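Local atomic coordinates of cellulose-binding protein (Saccharophagus degradans, PDB entry 2YHG), a protein that may hydrolyse N- or O-glycosyl compounds and bind polysaccharide, this piece holding its nucleoside hydrolase-like and C-terminal domains. Residues Thr193-Ala207 with Asp288-Asn300. Sequence-based numbering, arbitrary orientation.
Sequences TWLAKNFPNLIYIRA and DAVYDTYYMYTEN
M296 lies over one face of the R206 guanidinium, its methyl CE 3.6 Å from R206 CZ, and shows how a thioether can be shared between a guanidinium and apolar groups. Its chain runs extended beyond CG (chi2 170°, chi3 172°), carrying SD alongside the Y204 ring in an oblique Met-aromatic contact and bringing CE to A196 CB at 3.6 Å. The guanidinium is held from several directions: in its plane NH1 makes a nearly straight salt bridge (170°) to D288 OD1, although it meets that carboxylate from above the carboxylate plane, while NE makes a salt bridge to D184, which also takes the hydrogen bond of Y204 OH. T193 OG1 donates to the same D288 OD1 at 2.6 Å and accepts from R206 NH2, within a buried polar network that V278 and G280 extend. With CG2 anti to the backbone N, T193 places this methyl over the centre of the Y294 ring, 3.5 Å from its centroid, in a CH-pi contact, and against Y291 CD2. Y291 turns a ring face to the helix backbone at W194, and the K197 chain, bent at chi2, brings NZ to T293 O at 2.9 Å, from above the carbonyl plane. A single bridge, I205 with Y297, and T298 OG1 donating to R206 O set a crossing strand and its lead-in loop on outermost strand 203-207 of the parallel sheet and the helix before it, in the nucleoside hydrolase-like part.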
loop_
_atom_site.group_PDB
_atom_site.type_symbol
_atom_site.label_atom_id
_atom_site.label_comp_id
_atom_site.label_asym_id
_atom_site.label_seq_id
_atom_site.Cartn_x
_atom_site.Cartn_y
_atom_site.Cartn_z
ATOM N N THR A 193 -12.483 5.810 13.921
ATOM C CA THR A 193 -13.468 4.970 14.611
ATOM C C THR A 193 -14.890 5.407 14.256
ATOM O O THR A 193 -15.753 4.557 14.000
ATOM C CB THR A 193 -13.228 4.980 16.120
ATOM O OG1 THR A 193 -11.808 4.910 16.339
ATOM C CG2 THR A 193 -13.938 3.827 16.746
ATOM N N TRP A 194 -15.123 6.716 14.212
ATOM C CA TRP A 194 -16.414 7.244 13.795
ATOM C C TRP A 194 -16.783 6.732 12.395
ATOM O O TRP A 194 -17.921 6.317 12.144
ATOM C CB TRP A 194 -16.389 8.762 13.826
ATOM C CG TRP A 194 -17.663 9.404 13.392
ATOM C CD1 TRP A 194 -18.755 9.707 14.170
ATOM C CD2 TRP A 194 -17.953 9.894 12.093
ATOM N NE1 TRP A 194 -19.728 10.309 13.419
ATOM C CE2 TRP A 194 -19.264 10.445 12.137
ATOM C CE3 TRP A 194 -17.216 10.015 10.918
ATOM C CZ2 TRP A 194 -19.858 11.037 11.027
ATOM C CZ3 TRP A 194 -17.796 10.649 9.825
ATOM C CH2 TRP A 194 -19.113 11.139 9.884
ATOM N N LEU A 195 -15.795 6.712 11.485
ATOM C CA LEU A 195 -16.045 6.182 10.153
ATOM C C LEU A 195 -16.433 4.721 10.168
ATOM O O LEU A 195 -17.410 4.308 9.517
ATOM C CB LEU A 195 -14.813 6.358 9.251
ATOM C CG LEU A 195 -14.553 7.772 8.718
ATOM C CD1 LEU A 195 -13.150 7.884 8.158
ATOM C CD2 LEU A 195 -15.587 8.140 7.666
ATOM N N ALA A 196 -15.666 3.892 10.868
ATOM C CA ALA A 196 -15.924 2.447 10.876
ATOM C C ALA A 196 -17.283 2.138 11.492
ATOM O O ALA A 196 -17.975 1.239 11.028
ATOM C CB ALA A 196 -14.810 1.732 11.618
ATOM N N LYS A 197 -17.654 2.879 12.526
ATOM C CA LYS A 197 -18.934 2.666 13.192
ATOM C C LYS A 197 -20.089 3.111 12.303
ATOM O O LYS A 197 -21.131 2.430 12.234
ATOM C CB LYS A 197 -18.939 3.442 14.518
ATOM C CG LYS A 197 -20.257 3.439 15.279
ATOM C CD LYS A 197 -20.721 2.049 15.629
ATOM C CE LYS A 197 -21.806 2.093 16.702
ATOM N NZ LYS A 197 -22.250 0.740 17.051
ATOM N N ASN A 198 -19.978 4.300 11.724
ATOM C CA ASN A 198 -21.115 4.885 11.038
ATOM C C ASN A 198 -21.285 4.390 9.619
ATOM O O ASN A 198 -22.377 4.526 9.048
ATOM C CB ASN A 198 -21.020 6.408 11.067
ATOM C CG ASN A 198 -21.424 6.965 12.420
ATOM O OD1 ASN A 198 -22.603 7.184 12.626
ATOM N ND2 ASN A 198 -20.504 7.130 13.330
ATOM N N PHE A 199 -20.220 3.860 9.014
ATOM C CA PHE A 199 -20.247 3.448 7.633
ATOM C C PHE A 199 -19.721 2.029 7.538
ATOM O O PHE A 199 -18.602 1.792 7.078
ATOM C CB PHE A 199 -19.462 4.424 6.747
ATOM C CG PHE A 199 -19.926 5.837 6.918
ATOM C CD1 PHE A 199 -21.060 6.326 6.285
ATOM C CD2 PHE A 199 -19.316 6.663 7.835
ATOM C CE1 PHE A 199 -21.545 7.633 6.590
ATOM C CE2 PHE A 199 -19.813 7.905 8.148
ATOM C CZ PHE A 199 -20.906 8.387 7.513
ATOM N N PRO A 200 -20.502 1.053 8.020
ATOM C CA PRO A 200 -19.995 -0.312 8.073
ATOM C C PRO A 200 -19.724 -0.920 6.696
ATOM O O PRO A 200 -19.027 -1.920 6.616
ATOM C CB PRO A 200 -21.100 -1.080 8.807
ATOM C CG PRO A 200 -22.311 -0.241 8.650
ATOM C CD PRO A 200 -21.828 1.155 8.655
ATOM N N ASN A 201 -20.259 -0.349 5.624
ATOM C CA ASN A 201 -19.923 -0.849 4.297
ATOM C C ASN A 201 -18.641 -0.292 3.728
ATOM O O ASN A 201 -18.217 -0.703 2.653
ATOM C CB ASN A 201 -21.050 -0.600 3.287
ATOM C CG ASN A 201 -22.345 -1.306 3.646
ATOM O OD1 ASN A 201 -22.250 -2.507 4.212
ATOM N ND2 ASN A 201 -23.426 -0.766 3.390
ATOM N N LEU A 202 -17.999 0.635 4.413
ATOM C CA LEU A 202 -16.703 1.140 4.012
ATOM C C LEU A 202 -15.627 0.117 4.324
ATOM O O LEU A 202 -15.496 -0.292 5.476
ATOM C CB LEU A 202 -16.426 2.436 4.764
ATOM C CG LEU A 202 -15.083 3.103 4.561
ATOM C CD1 LEU A 202 -14.832 3.471 3.106
ATOM C CD2 LEU A 202 -14.977 4.300 5.469
ATOM N N ILE A 203 -14.825 -0.294 3.343
ATOM C CA ILE A 203 -13.682 -1.153 3.603
ATOM C C ILE A 203 -12.676 -0.355 4.416
ATOM O O ILE A 203 -12.201 0.679 3.981
ATOM C CB ILE A 203 -13.050 -1.656 2.282
ATOM C CG1 ILE A 203 -14.044 -2.560 1.548
ATOM C CG2 ILE A 203 -11.743 -2.377 2.564
ATOM C CD1 ILE A 203 -13.617 -2.900 0.127
ATOM N N TYR A 204 -12.373 -0.840 5.611
ATOM C CA TYR A 204 -11.603 -0.086 6.611
ATOM C C TYR A 204 -10.635 -1.050 7.294
ATOM O O TYR A 204 -11.065 -2.011 7.924
ATOM C CB TYR A 204 -12.544 0.558 7.642
ATOM C CG TYR A 204 -11.878 1.510 8.573
ATOM C CD1 TYR A 204 -10.963 1.078 9.519
ATOM C CD2 TYR A 204 -12.158 2.857 8.520
ATOM C CE1 TYR A 204 -10.319 1.979 10.348
ATOM C CE2 TYR A 204 -11.512 3.759 9.336
ATOM C CZ TYR A 204 -10.596 3.326 10.252
ATOM O OH TYR A 204 -9.988 4.252 11.064
ATOM N N ILE A 205 -9.352 -0.776 7.135
ATOM C CA ILE A 205 -8.276 -1.493 7.798
ATOM C C ILE A 205 -7.678 -0.623 8.881
ATOM O O ILE A 205 -7.339 0.535 8.621
ATOM C CB ILE A 205 -7.142 -1.821 6.770
ATOM C CG1 ILE A 205 -7.628 -2.796 5.705
ATOM C CG2 ILE A 205 -5.893 -2.318 7.493
ATOM C CD1 ILE A 205 -6.714 -2.892 4.516
ATOM N N ARG A 206 -7.558 -1.141 10.108
ATOM C CA ARG A 206 -6.727 -0.541 11.153
ATOM C C ARG A 206 -5.566 -1.493 11.386
ATOM O O ARG A 206 -5.716 -2.508 12.072
ATOM C CB ARG A 206 -7.495 -0.222 12.439
ATOM C CG ARG A 206 -6.653 0.385 13.528
ATOM C CD ARG A 206 -7.437 0.917 14.722
ATOM N NE ARG A 206 -8.080 2.178 14.399
ATOM C CZ ARG A 206 -8.839 2.875 15.240
ATOM N NH1 ARG A 206 -9.239 2.351 16.388
ATOM N NH2 ARG A 206 -9.211 4.115 14.931
ATOM N N ALA A 207 -4.443 -1.204 10.754
ATOM C CA ALA A 207 -3.274 -2.067 10.810
ATOM C C ALA A 207 -2.482 -1.791 12.067
ATOM O O ALA A 207 -2.198 -0.626 12.382
ATOM C CB ALA A 207 -2.398 -1.840 9.594
ATOM N N ASP A 288 -12.148 5.310 21.685
ATOM C CA ASP A 288 -12.782 4.341 20.796
ATOM C C ASP A 288 -14.060 3.755 21.420
ATOM O O ASP A 288 -15.007 3.445 20.689
ATOM C CB ASP A 288 -11.859 3.136 20.546
ATOM C CG ASP A 288 -10.640 3.413 19.650
ATOM O OD1 ASP A 288 -10.817 3.726 18.456
ATOM O OD2 ASP A 288 -9.516 3.234 20.169
ATOM N N ALA A 289 -14.065 3.545 22.728
ATOM C CA ALA A 289 -15.076 2.735 23.368
ATOM C C ALA A 289 -16.474 3.301 23.193
ATOM O O ALA A 289 -17.463 2.540 23.231
ATOM C CB ALA A 289 -14.772 2.557 24.856
ATOM N N VAL A 290 -16.599 4.612 23.032
ATOM C CA VAL A 290 -17.919 5.206 22.877
ATOM C C VAL A 290 -18.607 4.744 21.591
ATOM O O VAL A 290 -19.832 4.835 21.502
ATOM C CB VAL A 290 -17.896 6.734 22.971
ATOM C CG1 VAL A 290 -17.265 7.179 24.282
ATOM C CG2 VAL A 290 -17.239 7.368 21.732
ATOM N N TYR A 291 -17.833 4.232 20.632
ATOM C CA TYR A 291 -18.351 3.742 19.378
ATOM C C TYR A 291 -18.689 2.265 19.399
ATOM O O TYR A 291 -19.144 1.722 18.402
ATOM C CB TYR A 291 -17.340 4.019 18.267
ATOM C CG TYR A 291 -17.119 5.487 18.038
ATOM C CD1 TYR A 291 -18.067 6.243 17.404
ATOM C CD2 TYR A 291 -15.984 6.122 18.508
ATOM C CE1 TYR A 291 -17.886 7.610 17.221
ATOM C CE2 TYR A 291 -15.787 7.488 18.330
ATOM C CZ TYR A 291 -16.762 8.220 17.686
ATOM O OH TYR A 291 -16.633 9.582 17.507
ATOM N N ASP A 292 -18.471 1.589 20.523
ATOM C CA ASP A 292 -18.714 0.129 20.507
ATOM C C ASP A 292 -20.206 -0.134 20.200
ATOM O O ASP A 292 -21.068 0.622 20.641
ATOM C CB ASP A 292 -18.393 -0.483 21.869
ATOM C CG ASP A 292 -16.892 -0.553 22.181
ATOM O OD1 ASP A 292 -16.038 -0.344 21.241
ATOM O OD2 ASP A 292 -16.541 -0.837 23.339
ATOM N N THR A 293 -20.533 -1.236 19.493
ATOM C CA THR A 293 -19.569 -2.125 18.848
ATOM C C THR A 293 -19.278 -1.630 17.432
ATOM O O THR A 293 -20.176 -1.241 16.710
ATOM C CB THR A 293 -20.166 -3.559 18.720
ATOM O OG1 THR A 293 -20.748 -3.911 19.988
ATOM C CG2 THR A 293 -19.115 -4.555 18.289
ATOM N N TYR A 294 -17.988 -1.664 17.068
ATOM C CA TYR A 294 -17.555 -1.361 15.720
ATOM C C TYR A 294 -16.569 -2.409 15.268
ATOM O O TYR A 294 -15.887 -3.020 16.087
ATOM C CB TYR A 294 -16.948 0.053 15.598
ATOM C CG TYR A 294 -15.691 0.243 16.389
ATOM C CD1 TYR A 294 -15.732 0.659 17.711
ATOM C CD2 TYR A 294 -14.452 -0.052 15.841
ATOM C CE1 TYR A 294 -14.588 0.786 18.454
ATOM C CE2 TYR A 294 -13.280 0.029 16.607
ATOM C CZ TYR A 294 -13.377 0.417 17.920
ATOM O OH TYR A 294 -12.265 0.459 18.742
ATOM N N TYR A 295 -16.461 -2.567 13.954
ATOM C CA TYR A 295 -15.584 -3.564 13.365
ATOM C C TYR A 295 -14.592 -2.900 12.425
ATOM O O TYR A 295 -14.936 -1.924 11.741
ATOM C CB TYR A 295 -16.397 -4.611 12.594
ATOM C CG TYR A 295 -17.149 -5.535 13.511
ATOM C CD1 TYR A 295 -18.383 -5.200 14.018
ATOM C CD2 TYR A 295 -16.577 -6.734 13.918
ATOM C CE1 TYR A 295 -19.041 -6.029 14.927
ATOM C CE2 TYR A 295 -17.216 -7.570 14.805
ATOM C CZ TYR A 295 -18.440 -7.206 15.322
ATOM O OH TYR A 295 -19.071 -8.056 16.212
ATOM N N MET A 296 -13.392 -3.458 12.348
ATOM C CA MET A 296 -12.340 -3.023 11.456
ATOM C C MET A 296 -11.565 -4.237 11.030
ATOM O O MET A 296 -11.315 -5.129 11.838
ATOM C CB MET A 296 -11.358 -2.035 12.151
ATOM C CG MET A 296 -12.023 -0.736 12.567
ATOM S SD MET A 296 -10.907 0.226 13.607
ATOM C CE MET A 296 -11.847 1.752 13.706
ATOM N N TYR A 297 -11.123 -4.288 9.771
ATOM C CA TYR A 297 -10.156 -5.282 9.368
ATOM C C TYR A 297 -8.851 -5.012 10.086
ATOM O O TYR A 297 -8.419 -3.867 10.199
ATOM C CB TYR A 297 -9.939 -5.259 7.869
ATOM C CG TYR A 297 -11.079 -5.845 7.087
ATOM C CD1 TYR A 297 -11.315 -7.202 7.043
ATOM C CD2 TYR A 297 -11.959 -5.031 6.391
ATOM C CE1 TYR A 297 -12.368 -7.733 6.293
ATOM C CE2 TYR A 297 -13.028 -5.552 5.671
ATOM C CZ TYR A 297 -13.225 -6.892 5.624
ATOM O OH TYR A 297 -14.291 -7.416 4.917
ATOM N N THR A 298 -8.181 -6.071 10.550
ATOM C CA THR A 298 -6.904 -5.931 11.171
ATOM C C THR A 298 -6.194 -7.284 11.032
ATOM O O THR A 298 -6.796 -8.273 10.639
ATOM C CB THR A 298 -7.030 -5.447 12.631
ATOM O OG1 THR A 298 -5.753 -5.004 13.124
ATOM C CG2 THR A 298 -7.610 -6.535 13.533
ATOM N N GLU A 299 -4.916 -7.326 11.325
ATOM C CA GLU A 299 -4.162 -8.562 11.191
ATOM C C GLU A 299 -4.613 -9.585 12.205
ATOM O O GLU A 299 -5.070 -9.260 13.314
ATOM C CB GLU A 299 -2.652 -8.289 11.396
ATOM C CG GLU A 299 -2.059 -7.232 10.483
ATOM C CD GLU A 299 -2.036 -5.831 11.092
ATOM O OE1 GLU A 299 -2.876 -5.494 11.968
ATOM O OE2 GLU A 299 -1.149 -5.035 10.709
ATOM N N ASN A 300 -4.397 -10.846 11.878
ATOM C CA ASN A 300 -4.431 -11.901 12.865
ATOM C C ASN A 300 -3.137 -12.668 12.703
ATOM O O ASN A 300 -3.097 -13.777 12.202
ATOM C CB ASN A 300 -5.664 -12.779 12.722
ATOM C CG ASN A 300 -5.907 -13.621 13.943
ATOM O OD1 ASN A 300 -5.131 -13.609 14.884
ATOM N ND2 ASN A 300 -6.978 -14.403 13.921
HETATM O O HOH W 1 -18.450 -1.161 12.380
#